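Local coordinates for glycosylation Associate Protein 1 (Streptococcus agalactiae serotype V, PDB 6OYC), which probably acts with its partners Gap2 and Gap3 in the accessory Sec pathway, which couples glycosylation of surface glycoproteins to their secretion, at residues Tyr437-Gly442 / Thr455-His460; Ile477-Glu482 / Trp487-Ile492. All blocks are in the same frame, centred on the assembly; numbering follows the deposited sequence.

Interaction 1: residues Tyr437-Gly442 / Thr455-His460; sequences YTQIAG and TEFVEH
Gln439 lies across the aromatic ring of Phe457, the two side chains meeting at about a right angle where a beta-alpha-beta crossover of the C-terminal Rossmann-like sheet packs on a loop. Helix 436-445, which carries Gln439, links the neighbouring parallel strands 426-428 and 449-451; the loop follows the second of these. Gln439 CB sits over the ring face in a CH-pi contact, 3.8 Å from the ring centroid. With CG beside the backbone N (chi1 -65°) and the chain extended beyond it, the amide is carried on past the CD2 side of the ring, its plane tilted 40° from the aromatic one. Ile440 reaches the same ring obliquely, CG1 lying 3.8 Å from Phe457 CE1, while Leu436 and Ile443 of the same helix also touch Phe457. The Gln439 and Thr455 side chains approach from opposite directions, Gln439 NE2 lying 3.3 Å from the methyl CG2 of Thr455. A water takes a hydrogen bond from Gln439 NE2 at 2.6 Å and another from Thr455 OG1 at 3.1 Å. The same OG1 also accepts from Phe457 N at 3.2 Å, which closes an ST turn with an N-H...O angle of 140°.

Interaction 2: residues Ile477-Glu482 / Trp487-Ile492; sequences IPYYCE and WNRSLI
The Tyr480 ring turns its edge to the start of the 487-492 segment, with Trp487 N near the ring plane and 3.8 Å from Tyr480 CD1. Over one face of that ring, close to its centre, lies CD2 of the adjacent Tyr479, 3.5 Å above the plane; Tyr480 CD2 in turn lies at the edge of the Tyr479 ring. Ser490 CB approaches the Tyr480 ring obliquely, 4.4 Å from CE1. The indole of Trp487 has Asn488 OD1 at its edge, and Tyr480 O comes to it at a slant, 3.8 Å from Trp487 CD1. Beyond the two segments the indole makes a cation-pi contact with Arg425, whose carbonyl also accepts from NE1. These groups fill the bend between helix 473-481 and helix 484-502, two helices of the C-terminal half of a GT-B-like fold. Their local axes approach to 10.3 Å, with 69° between their directions. The side chains of Tyr479 and Arg489 cross at about a right angle, ring and guanidinium planes 76° apart. Tyr479 OH lies in the guanidinium plane at its edge, 2.7 Å from Arg489 NH2, but the angle is too poor for a hydrogen bond. With CG opposite the backbone N and the chain bent at chi3 (78°), Arg489 brings its NH2 round to Arg461 O and Asn486 OD1, which do accept hydrogen bonds from it. Two hydroxyls bond to backbone carbonyls outside the segments, Tyr480 OH to Gly464 O and Ser490 OG to Gly446 O.

How the interactions relate
The two contacts follow one another in sequence, with strand 464-466, outermost in the C-terminal parallel sheet, between them. Their centres are 15 Å apart, and their nearest atoms come within about 5 Å without touching. His460 ND1 of interaction 1 bonds to Ile466 N and Tyr480 OH of interaction 2 to Gly464 O, so both contacts hold on to that strand. Glu459, in the loop of interaction 1, also binds Tyr493 on helix 484-502, which interaction 2 uses. Gly446, to which Ser490 of interaction 2 bonds, follows directly on helix 436-445 of interaction 1. The centre of the chain is about 17 Å from the centre of interaction 1 and 29 Å from that of interaction 2.

Interaction 1: residues Tyr437-Gly442 / Thr455-His460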
loop_
_atom_site.group_PDB
_atom_site.type_symbol
_atom_site.label_atom_id
_atom_site.label_comp_id
_atom_site.label_asym_id
_atom_site.label_seq_id
_atom_site.Cartn_x
_atom_site.Cartn_y
_atom_site.Cartn_z
ATOM N N TYR A 437 -7.851 5.239 0.298
ATOM C CA TYR A 437 -7.789 4.364 -0.859
ATOM C C TYR A 437 -9.166 4.226 -1.506
ATOM O O TYR A 437 -9.279 4.184 -2.734
ATOM C CB TYR A 437 -7.228 2.986 -0.497
ATOM C CG TYR A 437 -7.117 2.183 -1.779
ATOM C CD1 TYR A 437 -6.160 2.508 -2.733
ATOM C CD2 TYR A 437 -8.022 1.177 -2.086
ATOM C CE1 TYR A 437 -6.069 1.812 -3.943
ATOM C CE2 TYR A 437 -7.935 0.468 -3.307
ATOM C CZ TYR A 437 -6.960 0.796 -4.226
ATOM O OH TYR A 437 -6.860 0.129 -5.432
ATOM N N THR A 438 -10.223 4.173 -0.692
ATOM C CA THR A 438 -11.585 4.119 -1.221
ATOM C C THR A 438 -11.899 5.345 -2.071
ATOM O O THR A 438 -12.534 5.229 -3.126
ATOM C CB THR A 438 -12.584 3.986 -0.067
ATOM O OG1 THR A 438 -12.295 2.794 0.670
ATOM C CG2 THR A 438 -14.020 3.911 -0.578
ATOM N N GLN A 439 -11.466 6.531 -1.628
ATOM C CA GLN A 439 -11.651 7.734 -2.439
ATOM C C GLN A 439 -10.921 7.615 -3.774
ATOM O O GLN A 439 -11.479 7.943 -4.829
ATOM C CB GLN A 439 -11.166 8.966 -1.681
ATOM C CG GLN A 439 -11.950 9.280 -0.438
ATOM C CD GLN A 439 -11.414 10.504 0.260
ATOM O OE1 GLN A 439 -10.311 10.490 0.833
ATOM N NE2 GLN A 439 -12.173 11.585 0.197
ATOM N N ILE A 440 -9.659 7.160 -3.741
ATOM C CA ILE A 440 -8.892 6.969 -4.974
ATOM C C ILE A 440 -9.593 5.985 -5.892
ATOM O O ILE A 440 -9.680 6.199 -7.107
ATOM C CB ILE A 440 -7.463 6.495 -4.653
ATOM C CG1 ILE A 440 -6.635 7.639 -4.057
ATOM C CG2 ILE A 440 -6.793 5.923 -5.898
ATOM C CD1 ILE A 440 -5.490 7.140 -3.196
ATOM N N ALA A 441 -10.086 4.878 -5.328
ATOM C CA ALA A 441 -10.806 3.901 -6.132
ATOM C C ALA A 441 -12.050 4.524 -6.762
ATOM O O ALA A 441 -12.407 4.206 -7.904
ATOM C CB ALA A 441 -11.166 2.689 -5.270
ATOM N N GLY A 442 -12.707 5.432 -6.040
ATOM C CA GLY A 442 -13.864 6.147 -6.546
ATOM C C GLY A 442 -13.574 6.960 -7.794
ATOM O O GLY A 442 -14.209 6.735 -8.827
ATOM N N THR A 455 -13.995 17.147 0.114
ATOM C CA THR A 455 -12.717 16.510 -0.141
ATOM C C THR A 455 -12.254 16.986 -1.501
ATOM O O THR A 455 -13.044 17.480 -2.306
ATOM C CB THR A 455 -12.824 14.968 -0.125
ATOM O OG1 THR A 455 -13.605 14.527 -1.248
ATOM C CG2 THR A 455 -13.497 14.472 1.171
ATOM N N GLU A 456 -10.967 16.826 -1.770
ATOM C CA GLU A 456 -10.524 17.141 -3.115
ATOM C C GLU A 456 -10.969 16.098 -4.134
ATOM O O GLU A 456 -10.802 16.320 -5.339
ATOM C CB GLU A 456 -9.002 17.294 -3.132
ATOM C CG GLU A 456 -8.467 18.293 -2.119
ATOM C CD GLU A 456 -7.078 18.779 -2.495
ATOM O OE1 GLU A 456 -6.485 18.178 -3.423
ATOM O OE2 GLU A 456 -6.586 19.754 -1.873
ATOM N N PHE A 457 -11.536 14.980 -3.691
ATOM C CA PHE A 457 -11.870 13.880 -4.586
ATOM C C PHE A 457 -13.240 14.003 -5.227
ATOM O O PHE A 457 -13.474 13.380 -6.269
ATOM C CB PHE A 457 -11.813 12.548 -3.830
ATOM C CG PHE A 457 -10.430 12.116 -3.511
ATOM C CD1 PHE A 457 -9.711 11.335 -4.412
ATOM C CD2 PHE A 457 -9.822 12.530 -2.332
ATOM C CE1 PHE A 457 -8.426 10.949 -4.127
ATOM C CE2 PHE A 457 -8.535 12.146 -2.044
ATOM C CZ PHE A 457 -7.838 11.355 -2.936
ATOM N N VAL A 458 -14.158 14.737 -4.613
ATOM C CA VAL A 458 -15.554 14.744 -5.028
ATOM C C VAL A 458 -15.956 16.178 -5.322
ATOM O O VAL A 458 -15.714 17.075 -4.506
ATOM C CB VAL A 458 -16.473 14.136 -3.953
ATOM C CG1 VAL A 458 -17.934 14.424 -4.282
ATOM C CG2 VAL A 458 -16.224 12.640 -3.816
ATOM N N GLU A 459 -16.534 16.396 -6.496
ATOM C CA GLU A 459 -17.270 17.617 -6.793
ATOM C C GLU A 459 -18.755 17.308 -6.625
ATOM O O GLU A 459 -19.278 16.400 -7.279
ATOM C CB GLU A 459 -16.967 18.125 -8.202
ATOM C CG GLU A 459 -15.612 18.819 -8.340
ATOM C CD GLU A 459 -15.431 19.476 -9.694
ATOM O OE1 GLU A 459 -16.059 20.529 -9.937
ATOM O OE2 GLU A 459 -14.669 18.934 -10.524
ATOM N N HIS A 460 -19.409 18.036 -5.722
ATOM C CA HIS A 460 -20.825 17.830 -5.429
ATOM C C HIS A 460 -21.652 17.785 -6.706
ATOM O O HIS A 460 -21.466 18.604 -7.607
ATOM C CB HIS A 460 -21.316 18.955 -4.515
ATOM C CG HIS A 460 -22.724 18.785 -4.038
ATOM N ND1 HIS A 460 -23.154 17.665 -3.360
ATOM C CD2 HIS A 460 -23.797 19.607 -4.124
ATOM C CE1 HIS A 460 -24.432 17.805 -3.048
ATOM N NE2 HIS A 460 -24.844 18.974 -3.501
HETATM O O HOH W 1 -14.373 11.493 -1.262
#

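Interaction 2: residues Ile477-Glu482 / Trp487-Ile492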
loop_
_atom_site.group_PDB
_atom_site.type_symbol
_atom_site.label_atom_id
_atom_site.label_comp_id
_atom_site.label_asym_id
_atom_site.label_seq_id
_atom_site.Cartn_x
_atom_site.Cartn_y
_atom_site.Cartn_z
ATOM N N ILE A 477 -29.106 8.747 -2.062
ATOM C CA ILE A 477 -29.036 7.399 -2.625
ATOM C C ILE A 477 -29.923 7.312 -3.868
ATOM O O ILE A 477 -29.453 6.827 -4.909
ATOM C CB ILE A 477 -29.389 6.329 -1.576
ATOM C CG1 ILE A 477 -28.325 6.294 -0.476
ATOM C CG2 ILE A 477 -29.501 4.975 -2.225
ATOM C CD1 ILE A 477 -28.601 5.278 0.629
ATOM N N PRO A 478 -31.187 7.769 -3.838
ATOM C CA PRO A 478 -31.976 7.766 -5.087
ATOM C C PRO A 478 -31.378 8.622 -6.181
ATOM O O PRO A 478 -31.455 8.252 -7.359
ATOM C CB PRO A 478 -33.341 8.301 -4.639
ATOM C CG PRO A 478 -33.424 7.919 -3.202
ATOM C CD PRO A 478 -32.029 8.119 -2.678
ATOM N N TYR A 479 -30.763 9.752 -5.816
ATOM C CA TYR A 479 -30.153 10.649 -6.793
ATOM C C TYR A 479 -29.190 9.930 -7.734
ATOM O O TYR A 479 -29.067 10.294 -8.908
ATOM C CB TYR A 479 -29.414 11.756 -6.050
ATOM C CG TYR A 479 -28.756 12.790 -6.935
ATOM C CD1 TYR A 479 -29.488 13.859 -7.440
ATOM C CD2 TYR A 479 -27.399 12.718 -7.248
ATOM C CE1 TYR A 479 -28.899 14.824 -8.238
ATOM C CE2 TYR A 479 -26.795 13.692 -8.054
ATOM C CZ TYR A 479 -27.560 14.742 -8.544
ATOM O OH TYR A 479 -27.005 15.721 -9.338
ATOM N N TYR A 480 -28.451 8.941 -7.229
ATOM C CA TYR A 480 -27.506 8.222 -8.074
ATOM C C TYR A 480 -27.984 6.833 -8.456
ATOM O O TYR A 480 -27.569 6.321 -9.500
ATOM C CB TYR A 480 -26.126 8.131 -7.395
ATOM C CG TYR A 480 -25.286 9.366 -7.641
ATOM C CD1 TYR A 480 -24.967 9.751 -8.931
ATOM C CD2 TYR A 480 -24.853 10.167 -6.598
ATOM C CE1 TYR A 480 -24.228 10.885 -9.176
ATOM C CE2 TYR A 480 -24.109 11.313 -6.840
ATOM C CZ TYR A 480 -23.799 11.666 -8.131
ATOM O OH TYR A 480 -23.062 12.804 -8.411
ATOM N N CYS A 481 -28.875 6.239 -7.672
ATOM C CA CYS A 481 -29.293 4.870 -7.928
ATOM C C CYS A 481 -30.458 4.774 -8.892
ATOM O O CYS A 481 -30.509 3.837 -9.698
ATOM C CB CYS A 481 -29.665 4.187 -6.612
ATOM S SG CYS A 481 -28.198 3.651 -5.696
ATOM N N GLU A 482 -31.385 5.727 -8.847
ATOM C CA GLU A 482 -32.602 5.647 -9.634
ATOM C C GLU A 482 -32.649 6.636 -10.788
ATOM O O GLU A 482 -33.238 6.320 -11.823
ATOM C CB GLU A 482 -33.810 5.823 -8.707
ATOM C CG GLU A 482 -33.620 4.956 -7.444
ATOM C CD GLU A 482 -34.753 5.057 -6.448
ATOM O OE1 GLU A 482 -35.652 5.900 -6.655
ATOM O OE2 GLU A 482 -34.742 4.287 -5.455
ATOM N N TRP A 487 -25.784 9.293 -12.572
ATOM C CA TRP A 487 -24.713 8.309 -12.520
ATOM C C TRP A 487 -23.812 8.406 -13.743
ATOM O O TRP A 487 -22.582 8.362 -13.622
ATOM C CB TRP A 487 -25.306 6.915 -12.394
ATOM C CG TRP A 487 -24.321 5.910 -11.938
ATOM C CD1 TRP A 487 -24.021 5.576 -10.644
ATOM C CD2 TRP A 487 -23.480 5.106 -12.768
ATOM N NE1 TRP A 487 -23.046 4.606 -10.623
ATOM C CE2 TRP A 487 -22.697 4.300 -11.914
ATOM C CE3 TRP A 487 -23.319 4.983 -14.152
ATOM C CZ2 TRP A 487 -21.773 3.390 -12.398
ATOM C CZ3 TRP A 487 -22.405 4.073 -14.630
ATOM C CH2 TRP A 487 -21.644 3.288 -13.760
ATOM N N ASN A 488 -24.396 8.552 -14.932
ATOM C CA ASN A 488 -23.550 8.645 -16.114
ATOM C C ASN A 488 -22.767 9.943 -16.140
ATOM O O ASN A 488 -21.668 9.983 -16.703
ATOM C CB ASN A 488 -24.374 8.503 -17.388
ATOM C CG ASN A 488 -25.053 7.162 -17.483
ATOM O OD1 ASN A 488 -24.432 6.121 -17.248
ATOM N ND2 ASN A 488 -26.337 7.174 -17.824
ATOM N N ARG A 489 -23.303 11.012 -15.549
ATOM C CA ARG A 489 -22.505 12.227 -15.439
ATOM C C ARG A 489 -21.223 11.957 -14.663
ATOM O O ARG A 489 -20.174 12.536 -14.969
ATOM C CB ARG A 489 -23.321 13.342 -14.772
ATOM C CG ARG A 489 -22.510 14.608 -14.491
ATOM C CD ARG A 489 -23.370 15.868 -14.481
ATOM N NE ARG A 489 -24.099 15.991 -13.226
ATOM C CZ ARG A 489 -25.372 15.641 -13.062
ATOM N NH1 ARG A 489 -26.072 15.166 -14.083
ATOM N NH2 ARG A 489 -25.951 15.779 -11.876
ATOM N N SER A 490 -21.294 11.053 -13.679
ATOM C CA SER A 490 -20.151 10.759 -12.828
ATOM C C SER A 490 -19.119 9.910 -13.566
ATOM O O SER A 490 -17.914 10.193 -13.514
ATOM C CB SER A 490 -20.621 10.057 -11.554
ATOM O OG SER A 490 -19.512 9.628 -10.778
ATOM N N LEU A 491 -19.578 8.866 -14.258
ATOM C CA LEU A 491 -18.677 8.066 -15.085
ATOM C C LEU A 491 -17.965 8.930 -16.118
ATOM O O LEU A 491 -16.744 8.830 -16.298
ATOM C CB LEU A 491 -19.458 6.944 -15.768
ATOM C CG LEU A 491 -18.699 5.903 -16.600
ATOM C CD1 LEU A 491 -17.313 5.518 -16.007
ATOM C CD2 LEU A 491 -19.585 4.689 -16.742
ATOM N N ILE A 492 -18.711 9.805 -16.790
ATOM C CA ILE A 492 -18.126 10.653 -17.823
ATOM C C ILE A 492 -17.136 11.627 -17.208
ATOM O O ILE A 492 -16.097 11.947 -17.801
ATOM C CB ILE A 492 -19.241 11.388 -18.589
ATOM C CG1 ILE A 492 -19.948 10.425 -19.539
ATOM C CG2 ILE A 492 -18.694 12.616 -19.308
ATOM C CD1 ILE A 492 -21.389 10.805 -19.824
#